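Local atomic coordinates of rieske iron-sulfur protein soxF (PDB entry 1JM1), a protein that carries a Rieske [2Fe-2S] cluster and probably passes electrons along the respiratory chain as part of an archaeal quinol oxidase. Residues A[55-60]-A[86-91]; A[62-67]-A[145-150]; A[92-97]-A[129-134]; A[98-103]-A[191-196]. All blocks are in the same frame, centred on the assembly; numbering follows the deposited sequence.

Contact 1 of 4, residues A[55-60]-A[86-91]; sequences QQITEI and TIFAFS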
# COMPACT_ATOMS: atom_id res chain seq x y z
N GLN A 55 8.84 -0.81 -15.64
CA GLN A 55 8.13 0.31 -16.23
C GLN A 55 8.22 1.54 -15.35
O GLN A 55 8.14 1.44 -14.13
CB GLN A 55 6.67 0.00 -16.48
CG GLN A 55 6.40 -1.16 -17.39
CD GLN A 55 4.92 -1.42 -17.61
OE1 GLN A 55 4.46 -2.56 -17.54
NE2 GLN A 55 4.12 -0.39 -17.85
N GLN A 56 8.35 2.70 -15.99
CA GLN A 56 8.45 3.95 -15.23
C GLN A 56 7.11 4.41 -14.81
O GLN A 56 6.54 5.37 -15.39
CB GLN A 56 9.16 4.97 -16.16
CG GLN A 56 9.68 6.20 -15.40
CD GLN A 56 10.25 7.37 -16.17
OE1 GLN A 56 11.24 7.99 -15.73
NE2 GLN A 56 9.73 7.67 -17.36
N ILE A 57 6.53 3.87 -13.83
CA ILE A 57 5.20 4.22 -13.30
C ILE A 57 5.38 5.29 -12.25
O ILE A 57 5.94 5.03 -11.17
CB ILE A 57 4.48 2.96 -12.77
CG1 ILE A 57 4.27 1.90 -13.90
CG2 ILE A 57 3.15 3.35 -12.16
CD1 ILE A 57 4.12 0.53 -13.26
N THR A 58 4.88 6.48 -12.54
CA THR A 58 5.09 7.64 -11.68
C THR A 58 3.79 8.23 -11.16
O THR A 58 3.84 9.14 -10.33
CB THR A 58 5.91 8.74 -12.33
OG1 THR A 58 5.24 9.21 -13.48
CG2 THR A 58 7.30 8.23 -12.77
N GLU A 59 2.63 7.76 -11.60
CA GLU A 59 1.35 8.32 -11.15
C GLU A 59 0.29 7.24 -11.43
O GLU A 59 0.31 6.64 -12.50
CB GLU A 59 1.08 9.60 -11.92
CG GLU A 59 -0.18 10.33 -11.48
CD GLU A 59 -0.32 11.67 -12.19
OE1 GLU A 59 0.32 11.95 -13.22
OE2 GLU A 59 -1.07 12.52 -11.68
N ILE A 60 -0.59 7.05 -10.46
CA ILE A 60 -1.67 6.06 -10.57
C ILE A 60 -2.96 6.80 -10.16
O ILE A 60 -2.94 7.79 -9.42
CB ILE A 60 -1.42 4.82 -9.78
CG1 ILE A 60 -1.45 5.06 -8.27
CG2 ILE A 60 -0.12 4.15 -10.17
CD1 ILE A 60 -1.11 3.89 -7.39
N THR A 86 8.69 6.82 -8.25
CA THR A 86 8.12 5.50 -8.52
C THR A 86 7.71 4.74 -7.27
O THR A 86 7.35 3.57 -7.39
CB THR A 86 9.11 4.67 -9.35
OG1 THR A 86 10.35 4.64 -8.63
CG2 THR A 86 9.30 5.27 -10.75
N ILE A 87 7.75 5.36 -6.09
CA ILE A 87 7.41 4.66 -4.84
C ILE A 87 5.99 4.97 -4.42
O ILE A 87 5.61 6.16 -4.30
CB ILE A 87 8.41 5.00 -3.74
CG1 ILE A 87 9.80 4.49 -4.13
CG2 ILE A 87 7.94 4.40 -2.42
CD1 ILE A 87 10.90 4.98 -3.30
N PHE A 88 5.23 3.92 -4.18
CA PHE A 88 3.83 3.95 -3.79
C PHE A 88 3.66 3.09 -2.54
O PHE A 88 4.59 2.37 -2.14
CB PHE A 88 2.94 3.39 -4.94
CG PHE A 88 3.06 4.21 -6.19
CD1 PHE A 88 4.07 3.97 -7.11
CD2 PHE A 88 2.17 5.23 -6.44
CE1 PHE A 88 4.18 4.72 -8.26
CE2 PHE A 88 2.26 6.01 -7.58
CZ PHE A 88 3.26 5.72 -8.49
N ALA A 89 2.48 3.12 -1.95
CA ALA A 89 2.20 2.29 -0.79
C ALA A 89 0.73 1.94 -0.73
O ALA A 89 -0.14 2.70 -1.15
CB ALA A 89 2.62 3.01 0.49
N PHE A 90 0.46 0.76 -0.14
CA PHE A 90 -0.88 0.21 -0.04
C PHE A 90 -1.06 -0.41 1.33
O PHE A 90 -0.13 -0.89 1.98
CB PHE A 90 -1.10 -0.87 -1.11
CG PHE A 90 -1.02 -0.36 -2.53
CD1 PHE A 90 0.19 -0.27 -3.18
CD2 PHE A 90 -2.19 0.04 -3.19
CE1 PHE A 90 0.26 0.25 -4.45
CE2 PHE A 90 -2.12 0.52 -4.48
CZ PHE A 90 -0.92 0.63 -5.10
N SER A 91 -2.36 -0.53 1.72
CA SER A 91 -2.72 -1.44 2.81
C SER A 91 -2.34 -2.87 2.44
O SER A 91 -2.45 -3.30 1.30
CB SER A 91 -4.22 -1.36 3.04
OG SER A 91 -4.64 -2.27 4.06
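Ile60 lies against the Phe88 ring, with its CD1 3.7 Å from Phe88 CD2 and its CG1 and CG2 both close to Phe88 CE2. The two side chains run past one another in opposite senses. With CG1 set between backbone N and carbonyl carbon (chi1 68°) and the chain extended beyond it, Ile60 carries CD1 on to a second ring, 4.0 Å from Phe90 CZ. The far rim of Phe88 meets backbone edge-on: Ile57 O lies 3.4 Å from Phe88 CE1, and Thr58 C is 3.7 Å from Phe88 CZ, both near the ring plane. Thr86 closes on the same carbonyl, its CG2 3.4 Å from Ile57 O and its CA making a CA-H...O contact of 3.5 Å to that oxygen.

Further out, Thr86 OG1 is turned to Asp48 and hydrogen-bonded there, which fixes where its methyl points. Backbone bonds tie Thr58 and Ile60 to Gly80 and Ile78, while Phe88 bonds to Val47 and packs on Leu49. The contact thus joins the two-stranded sheet of 59-61 and 77-79 to 87-91, an outer strand of a three-stranded sheet. An alanine in place of Phe88 would probably open a gap beside Ile60 and take the ring edge away from the Ile57 carbonyl.

That carbonyl is buried without a polar partner; C-H groups of Phe88 and Thr86 lie against it instead. The joint is therefore mostly apolar, and weak C-H contacts probably give the oxygen its modest compensation.

Contact 2 of 4, residues A[62-67]-A[145-150]; sequences NPYYGK and PRPLPI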
# COMPACT_ATOMS: atom_id res chain seq x y z
N ASN A 62 -6.54 7.68 -8.23
CA ASN A 62 -7.22 7.44 -7.00
C ASN A 62 -8.63 6.96 -7.31
O ASN A 62 -9.51 7.80 -7.60
CB ASN A 62 -7.32 8.67 -6.09
CG ASN A 62 -8.15 8.39 -4.88
OD1 ASN A 62 -8.36 7.20 -4.52
ND2 ASN A 62 -8.64 9.40 -4.21
N PRO A 63 -8.93 5.66 -7.25
CA PRO A 63 -10.28 5.19 -7.62
C PRO A 63 -11.36 5.62 -6.65
O PRO A 63 -12.55 5.48 -6.97
CB PRO A 63 -10.12 3.66 -7.64
CG PRO A 63 -9.05 3.41 -6.67
CD PRO A 63 -8.05 4.54 -6.81
N TYR A 64 -11.00 6.11 -5.47
CA TYR A 64 -11.94 6.56 -4.46
C TYR A 64 -12.25 8.07 -4.56
O TYR A 64 -12.97 8.56 -3.69
CB TYR A 64 -11.45 6.19 -3.08
CG TYR A 64 -11.49 4.74 -2.75
CD1 TYR A 64 -10.35 3.94 -2.79
CD2 TYR A 64 -12.65 4.15 -2.31
CE1 TYR A 64 -10.41 2.60 -2.43
CE2 TYR A 64 -12.71 2.83 -1.90
CZ TYR A 64 -11.57 2.05 -1.96
OH TYR A 64 -11.67 0.77 -1.49
N TYR A 65 -11.80 8.75 -5.61
CA TYR A 65 -12.14 10.19 -5.74
C TYR A 65 -13.64 10.38 -5.61
O TYR A 65 -14.44 9.69 -6.26
CB TYR A 65 -11.65 10.67 -7.10
CG TYR A 65 -12.07 12.11 -7.38
CD1 TYR A 65 -11.36 13.15 -6.90
CD2 TYR A 65 -13.21 12.44 -8.07
CE1 TYR A 65 -11.71 14.48 -7.15
CE2 TYR A 65 -13.56 13.75 -8.34
CZ TYR A 65 -12.78 14.75 -7.88
OH TYR A 65 -13.16 16.07 -8.17
N GLY A 66 -14.03 11.33 -4.76
CA GLY A 66 -15.41 11.67 -4.55
C GLY A 66 -16.20 10.69 -3.70
O GLY A 66 -17.38 10.89 -3.46
N LYS A 67 -15.57 9.60 -3.20
CA LYS A 67 -16.28 8.64 -2.38
C LYS A 67 -16.27 8.98 -0.91
O LYS A 67 -17.04 8.42 -0.13
CB LYS A 67 -15.73 7.23 -2.60
CG LYS A 67 -15.87 6.74 -4.06
CD LYS A 67 -17.34 6.60 -4.49
CE LYS A 67 -17.42 5.44 -5.50
N PRO A 145 -14.86 -6.14 -3.02
CA PRO A 145 -15.90 -5.23 -3.53
C PRO A 145 -15.44 -3.82 -3.80
O PRO A 145 -16.25 -3.00 -4.25
CB PRO A 145 -16.94 -5.26 -2.38
CG PRO A 145 -16.07 -5.37 -1.16
CD PRO A 145 -15.03 -6.38 -1.56
N ARG A 146 -14.18 -3.50 -3.56
CA ARG A 146 -13.67 -2.15 -3.71
C ARG A 146 -12.15 -2.23 -3.82
O ARG A 146 -11.55 -3.26 -3.46
CB ARG A 146 -14.09 -1.27 -2.55
CG ARG A 146 -13.57 -1.73 -1.19
CD ARG A 146 -14.21 -0.94 -0.09
NE ARG A 146 -13.74 -1.28 1.27
CZ ARG A 146 -12.81 -0.67 1.93
NH1 ARG A 146 -12.08 0.29 1.40
NH2 ARG A 146 -12.56 -1.04 3.20
N PRO A 147 -11.52 -1.17 -4.28
CA PRO A 147 -10.06 -1.18 -4.49
C PRO A 147 -9.28 -1.29 -3.18
O PRO A 147 -9.69 -0.85 -2.10
CB PRO A 147 -9.78 0.14 -5.19
CG PRO A 147 -11.07 0.49 -5.87
CD PRO A 147 -12.12 0.06 -4.87
N LEU A 148 -8.06 -1.81 -3.30
CA LEU A 148 -7.14 -1.86 -2.18
C LEU A 148 -6.75 -0.44 -1.75
O LEU A 148 -6.28 0.33 -2.60
CB LEU A 148 -5.89 -2.65 -2.57
CG LEU A 148 -4.92 -2.93 -1.42
CD1 LEU A 148 -5.56 -3.85 -0.38
CD2 LEU A 148 -3.66 -3.59 -1.98
N PRO A 149 -6.91 -0.07 -0.48
CA PRO A 149 -6.55 1.29 -0.09
C PRO A 149 -5.08 1.61 -0.32
O PRO A 149 -4.18 0.77 -0.10
CB PRO A 149 -6.93 1.34 1.39
CG PRO A 149 -8.08 0.37 1.48
CD PRO A 149 -7.65 -0.78 0.56
N ILE A 150 -4.85 2.84 -0.75
CA ILE A 150 -3.55 3.44 -0.95
C ILE A 150 -3.17 4.25 0.28
O ILE A 150 -3.98 5.00 0.82
CB ILE A 150 -3.54 4.33 -2.22
CG1 ILE A 150 -3.78 3.47 -3.45
CG2 ILE A 150 -2.26 5.14 -2.34
CD1 ILE A 150 -4.09 4.27 -4.72
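Pro63 and Pro147 have the nearest CA atoms of the two segments, 7.1 Å apart, where the 62-67 loop bends through a type I turn (Asn62 to Tyr65) overlapping a type II turn (Tyr64 to Lys67). Asn62 adds an Asx turn, its OD1 taking Tyr64 N from above the carbonyl plane. Tyr64 does most of the work across the contact. Its OH donates to Pro147 O at 2.6 Å, in the carbonyl plane and on a lone pair, and that oxygen also lies near the plane of the tyrosine ring. The same hydroxyl accepts a hydrogen bond from Arg146 NH1 at 3.0 Å, so two bonds grip it. Arg146 crosses the tyrosine at about a right angle, its guanidinium turned 71° from the ring; NH1 has a further partner in Pro170 O. Alongside, Pro147 CD touches Tyr64 CZ at 3.6 Å, and the two prolines meet CG to CG at 3.6 Å.

Segment 145-150 leads out of the Gly-Pro-Ala-Pro sequence, which corresponds to the Pro loop of Rieske proteins. Behind the contact, Pro63 and Pro147 both rest on Val138 of strand 138-141, while Leu148 and Ile150 pack against Phe90 of strand 87-91.

Contact 3 of 4, residues A[92-97]-A[129-134]; sequences DVCVHL and SIYALK. With FES (Fe2/s2 (inorganic) cluster), chain C.
Val95 N donates to Tyr131 OH at 3.1 Å, with an N-H...O angle of 145°, and this is the hydrogen bond that joins the two segments. Within the first segment, His96 N donates to Cys94 SG in a long (3.6 Å) but nearly straight hydrogen bond.

Metal bonds come next. Cys94 SG binds one iron at 2.4 Å and His96 ND1 the other at 2.1 Å; Cys124 and His127 complete the two pairs. This is the Rieske arrangement, in which the Cys-X-His-Leu-Gly-Cys and Cys-Pro-Cys-His-Gly-Ser loops each give one cysteine and one histidine to the cluster. The His96 and His127 rings meet with their planes about 80° apart.

Sulfur contacts form a third group. Tyr131 OH stands 3.1 Å from Cys94 SG, which lies at the edge of the ring and near its plane. Ser129 OG, also weakly bonded to Ala144 N, is 3.1 Å from cluster sulfide S1, put there by a chi1 of -63° that swings it beside its own backbone N. As in other Rieske proteins, these hydroxyls probably help raise the cluster's reduction potential. A phenylalanine replacing Tyr131 would probably deprive Val95 N of its acceptor and Cys94 SG of its polar neighbour.

The apolar share is small: the Val95 and Tyr131 side chains cross at a slant, with Val95 CG2 4.0 Å from Tyr131 CE2.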
# COMPACT_ATOMS: atom_id res chain seq x y z
N ASP A 92 -1.92 -3.63 3.47
CA ASP A 92 -1.64 -5.05 3.32
C ASP A 92 -2.79 -5.93 3.79
O ASP A 92 -2.57 -7.14 3.96
CB ASP A 92 -0.36 -5.42 4.04
CG ASP A 92 0.18 -6.77 3.70
OD1 ASP A 92 0.09 -7.11 2.46
OD2 ASP A 92 0.72 -7.48 4.56
N VAL A 93 -3.98 -5.38 3.97
CA VAL A 93 -5.17 -6.13 4.42
C VAL A 93 -6.18 -6.15 3.29
O VAL A 93 -6.67 -5.10 2.83
CB VAL A 93 -5.73 -5.58 5.71
CG1 VAL A 93 -6.96 -6.43 6.13
CG2 VAL A 93 -4.71 -5.52 6.84
N CYS A 94 -6.52 -7.36 2.81
CA CYS A 94 -7.52 -7.52 1.79
C CYS A 94 -8.86 -6.99 2.22
O CYS A 94 -9.31 -7.22 3.34
CB CYS A 94 -7.63 -9.04 1.49
SG CYS A 94 -8.68 -9.40 0.07
N VAL A 95 -9.52 -6.25 1.31
CA VAL A 95 -10.82 -5.62 1.61
C VAL A 95 -11.99 -6.54 1.26
O VAL A 95 -13.14 -6.12 1.38
CB VAL A 95 -10.94 -4.23 1.02
CG1 VAL A 95 -9.99 -3.26 1.75
CG2 VAL A 95 -10.69 -4.16 -0.47
N HIS A 96 -11.75 -7.78 0.86
CA HIS A 96 -12.81 -8.78 0.76
C HIS A 96 -13.13 -9.30 2.16
O HIS A 96 -14.18 -8.97 2.72
CB HIS A 96 -12.40 -9.90 -0.16
CG HIS A 96 -13.42 -11.01 -0.20
ND1 HIS A 96 -13.07 -12.32 0.08
CD2 HIS A 96 -14.77 -10.92 -0.40
CE1 HIS A 96 -14.20 -13.00 0.02
NE2 HIS A 96 -15.23 -12.21 -0.26
N LEU A 97 -12.23 -10.08 2.76
CA LEU A 97 -12.46 -10.73 4.05
C LEU A 97 -11.27 -10.64 4.94
O LEU A 97 -11.13 -11.41 5.92
CB LEU A 97 -12.97 -12.17 3.89
CG LEU A 97 -14.16 -12.55 4.74
CD1 LEU A 97 -15.42 -11.71 4.41
CD2 LEU A 97 -14.41 -14.03 4.59
N SER A 129 -9.07 -12.56 -4.82
CA SER A 129 -9.11 -11.17 -5.23
C SER A 129 -7.77 -10.76 -5.80
O SER A 129 -6.73 -11.08 -5.24
CB SER A 129 -9.48 -10.25 -4.07
OG SER A 129 -10.75 -10.51 -3.59
N ILE A 130 -7.81 -10.03 -6.92
CA ILE A 130 -6.60 -9.50 -7.55
C ILE A 130 -6.74 -7.99 -7.67
O ILE A 130 -7.68 -7.51 -8.30
CB ILE A 130 -6.29 -10.14 -8.91
CG1 ILE A 130 -6.21 -11.70 -8.77
CG2 ILE A 130 -5.01 -9.57 -9.49
CD1 ILE A 130 -5.91 -12.41 -10.08
N TYR A 131 -5.76 -7.30 -7.11
CA TYR A 131 -5.69 -5.83 -7.12
C TYR A 131 -4.61 -5.38 -8.08
O TYR A 131 -3.46 -5.81 -7.98
CB TYR A 131 -5.38 -5.33 -5.74
CG TYR A 131 -6.36 -5.77 -4.66
CD1 TYR A 131 -6.03 -6.82 -3.79
CD2 TYR A 131 -7.59 -5.16 -4.52
CE1 TYR A 131 -6.93 -7.21 -2.82
CE2 TYR A 131 -8.47 -5.52 -3.51
CZ TYR A 131 -8.12 -6.55 -2.66
OH TYR A 131 -8.99 -6.86 -1.64
N ALA A 132 -4.97 -4.49 -9.02
CA ALA A 132 -4.05 -3.99 -10.02
C ALA A 132 -3.39 -2.74 -9.46
O ALA A 132 -3.93 -1.63 -9.53
CB ALA A 132 -4.79 -3.71 -11.30
N LEU A 133 -2.21 -2.90 -8.83
CA LEU A 133 -1.57 -1.79 -8.13
C LEU A 133 -1.25 -0.62 -9.05
O LEU A 133 -1.40 0.54 -8.65
CB LEU A 133 -0.30 -2.27 -7.43
CG LEU A 133 -0.47 -3.44 -6.46
CD1 LEU A 133 0.86 -3.68 -5.73
CD2 LEU A 133 -1.60 -3.20 -5.45
N LYS A 134 -0.79 -0.89 -10.29
CA LYS A 134 -0.43 0.22 -11.15
C LYS A 134 -1.70 0.92 -11.70
O LYS A 134 -1.57 2.00 -12.26
CB LYS A 134 0.65 -0.28 -12.06
CG LYS A 134 0.31 -1.02 -13.23
CD LYS A 134 1.60 -1.26 -14.10
CE LYS A 134 1.45 -2.43 -15.09
NZ LYS A 134 0.37 -2.08 -16.08
FE1 FES C . -8.73 -11.75 0.18
FE2 FES C . -11.12 -13.03 0.36
S1 FES C . -9.94 -12.63 -1.52
S2 FES C . -9.87 -12.25 2.07

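Contact 4 of 4, residues A[98-103]-A[191-196]; sequences GCQLPA and YSYSVP. With FES (Fe2/s2 (inorganic) cluster), chain C.
Gln100 and Tyr193 lie side by side, joining the cluster-binding loop to the long loop that follows strand 161-167. Segment 98-103 carries the last two residues of the Rieske Cys-X-His-Leu-Gly-Cys motif, Gly98 and Cys99, and Cys99 is locked to Cys126 by the disulfide characteristic of the high-potential Rieske proteins.

Gln100 shows how the two loops are joined. Tyr193 is modelled in two conformers, and its contacts here are those of one of them. Gln100 CB sits 3.9 Å from Tyr193 CD2. With CG anti to the backbone N (chi1 -172°) and the chain extended beyond, Gln100 carries its amide past the tyrosine to the Ser194 backbone, the amide plane 85° from the ring. OE1 lies at the ring edge, 3.6 Å from Tyr193 CB, and accepts a hydrogen bond from a water that in turn accepts from Ser194 N. NE2 donates to Ser194 O at 2.9 Å, almost straight at 176° and nearly in line with the C=O bond. It also has Asp92 OD2 as a partner. Amide oxygen and nitrogen are thus both engaged, which fixes the flip of the group, and Pro196 CD lies just beyond NE2.

Tyr193 runs the other way, and its hydroxyl ends at the cluster loop. Its OH donates to Gly98 O at 2.7 Å, in the carbonyl plane and on a lone pair.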
# COMPACT_ATOMS: atom_id res chain seq x y z
N GLY A 98 -10.37 -9.65 4.77
CA GLY A 98 -9.40 -9.34 5.78
C GLY A 98 -8.21 -10.25 5.86
O GLY A 98 -7.44 -10.16 6.85
N CYS A 99 -7.97 -11.12 4.86
CA CYS A 99 -6.68 -11.80 4.86
C CYS A 99 -5.55 -10.82 4.64
O CYS A 99 -5.70 -9.80 3.97
CB CYS A 99 -6.66 -12.88 3.76
SG CYS A 99 -7.60 -14.33 4.33
N GLN A 100 -4.39 -11.14 5.19
CA GLN A 100 -3.19 -10.36 4.96
C GLN A 100 -2.61 -10.75 3.62
O GLN A 100 -2.48 -11.93 3.29
CB GLN A 100 -2.21 -10.56 6.11
CG GLN A 100 -1.03 -9.64 6.03
CD GLN A 100 -0.22 -9.55 7.29
OE1 GLN A 100 -0.46 -10.25 8.28
NE2 GLN A 100 0.73 -8.63 7.31
N LEU A 101 -2.24 -9.77 2.82
CA LEU A 101 -1.86 -10.01 1.43
C LEU A 101 -0.37 -10.34 1.33
O LEU A 101 0.48 -9.59 1.86
CB LEU A 101 -2.18 -8.78 0.59
CG LEU A 101 -3.67 -8.50 0.45
CD1 LEU A 101 -3.90 -7.07 -0.06
CD2 LEU A 101 -4.38 -9.50 -0.45
N PRO A 102 -0.02 -11.40 0.61
CA PRO A 102 1.40 -11.82 0.53
C PRO A 102 2.17 -11.07 -0.55
O PRO A 102 2.64 -11.63 -1.54
CB PRO A 102 1.30 -13.34 0.23
CG PRO A 102 0.03 -13.44 -0.59
CD PRO A 102 -0.93 -12.41 0.03
N ALA A 103 2.30 -9.75 -0.34
CA ALA A 103 3.01 -8.92 -1.29
C ALA A 103 4.48 -9.24 -1.39
O ALA A 103 5.13 -8.86 -2.35
CB ALA A 103 2.83 -7.45 -0.92
N TYR A 191 -7.59 -6.40 14.64
CA TYR A 191 -6.41 -6.19 13.82
C TYR A 191 -5.21 -6.72 14.59
O TYR A 191 -4.52 -6.01 15.32
CB TYR A 191 -6.24 -4.71 13.47
CG TYR A 191 -6.86 -4.34 12.13
CD1 TYR A 191 -8.21 -4.53 11.84
CD2 TYR A 191 -6.06 -3.81 11.11
CE1 TYR A 191 -8.73 -4.18 10.59
CE2 TYR A 191 -6.56 -3.48 9.88
CZ TYR A 191 -7.90 -3.67 9.62
OH TYR A 191 -8.34 -3.31 8.37
N SER A 192 -4.85 -7.97 14.44
CA SER A 192 -3.72 -8.49 15.22
C SER A 192 -2.58 -8.80 14.30
O SER A 192 -1.62 -9.45 14.68
CB SER A 192 -4.26 -9.72 16.14
OG SER A 192 -4.55 -10.65 15.18
N TYR A 193 -2.49 -8.46 13.01
CA TYR A 193 -1.56 -8.72 11.93
C TYR A 193 -0.15 -8.26 12.33
O TYR A 193 0.01 -7.13 12.94
CB TYR A 193 -1.92 -7.92 10.67
CG TYR A 193 -3.35 -8.09 10.21
CD1 TYR A 193 -4.31 -7.15 10.54
CD2 TYR A 193 -3.73 -9.18 9.47
CE1 TYR A 193 -5.61 -7.29 10.12
CE2 TYR A 193 -5.06 -9.35 9.02
CZ TYR A 193 -5.98 -8.41 9.35
OH TYR A 193 -7.31 -8.49 8.99
N SER A 194 0.73 -9.10 12.02
CA SER A 194 2.19 -8.71 12.08
C SER A 194 2.72 -8.06 10.77
O SER A 194 2.23 -8.14 9.73
CB SER A 194 3.07 -9.84 12.50
OG SER A 194 2.64 -10.99 11.82
N VAL A 195 3.83 -7.46 10.90
CA VAL A 195 4.56 -6.68 9.93
C VAL A 195 5.79 -7.52 9.61
O VAL A 195 6.63 -7.78 10.48
CB VAL A 195 5.00 -5.29 10.43
CG1 VAL A 195 5.82 -4.54 9.38
CG2 VAL A 195 3.74 -4.44 10.80
N PRO A 196 5.90 -8.01 8.38
CA PRO A 196 7.12 -8.79 7.98
C PRO A 196 8.42 -8.01 8.14
O PRO A 196 8.39 -6.77 7.99
CB PRO A 196 6.88 -9.05 6.48
CG PRO A 196 5.36 -9.05 6.45
CD PRO A 196 4.87 -7.93 7.35
FE1 FES C . -8.73 -11.75 0.18
FE2 FES C . -11.12 -13.03 0.36
S1 FES C . -9.94 -12.63 -1.52
S2 FES C . -9.87 -12.25 2.07
O HOH W 1 0.01 -11.80 10.89

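Overall arrangement
Contacts 3 and 4 lie at the cluster; contact 1 lies on the opposite side of the chain's centre from contact 4, 20 Å away between centres. Contacts 3 and 4, centres 12 Å apart, share the loop 92-103, held by probable hydrogen bonds from Cys94 N to Cys99 O (2.8 Å) and from Leu101 N to Asp92 O (2.9 Å). Contact 2, its centre 11 Å from that of contact 3, backs the same loop: Arg146 O lies 3.2 Å from Val95 CG2, and the Arg146 side chain is about 11 Å from the cluster. In contact 1 the side chain of Phe90 is about 13 Å from the cluster, yet Ser91 N reaches Pro149 O of contact 2 at 2.9 Å, a probable hydrogen bond.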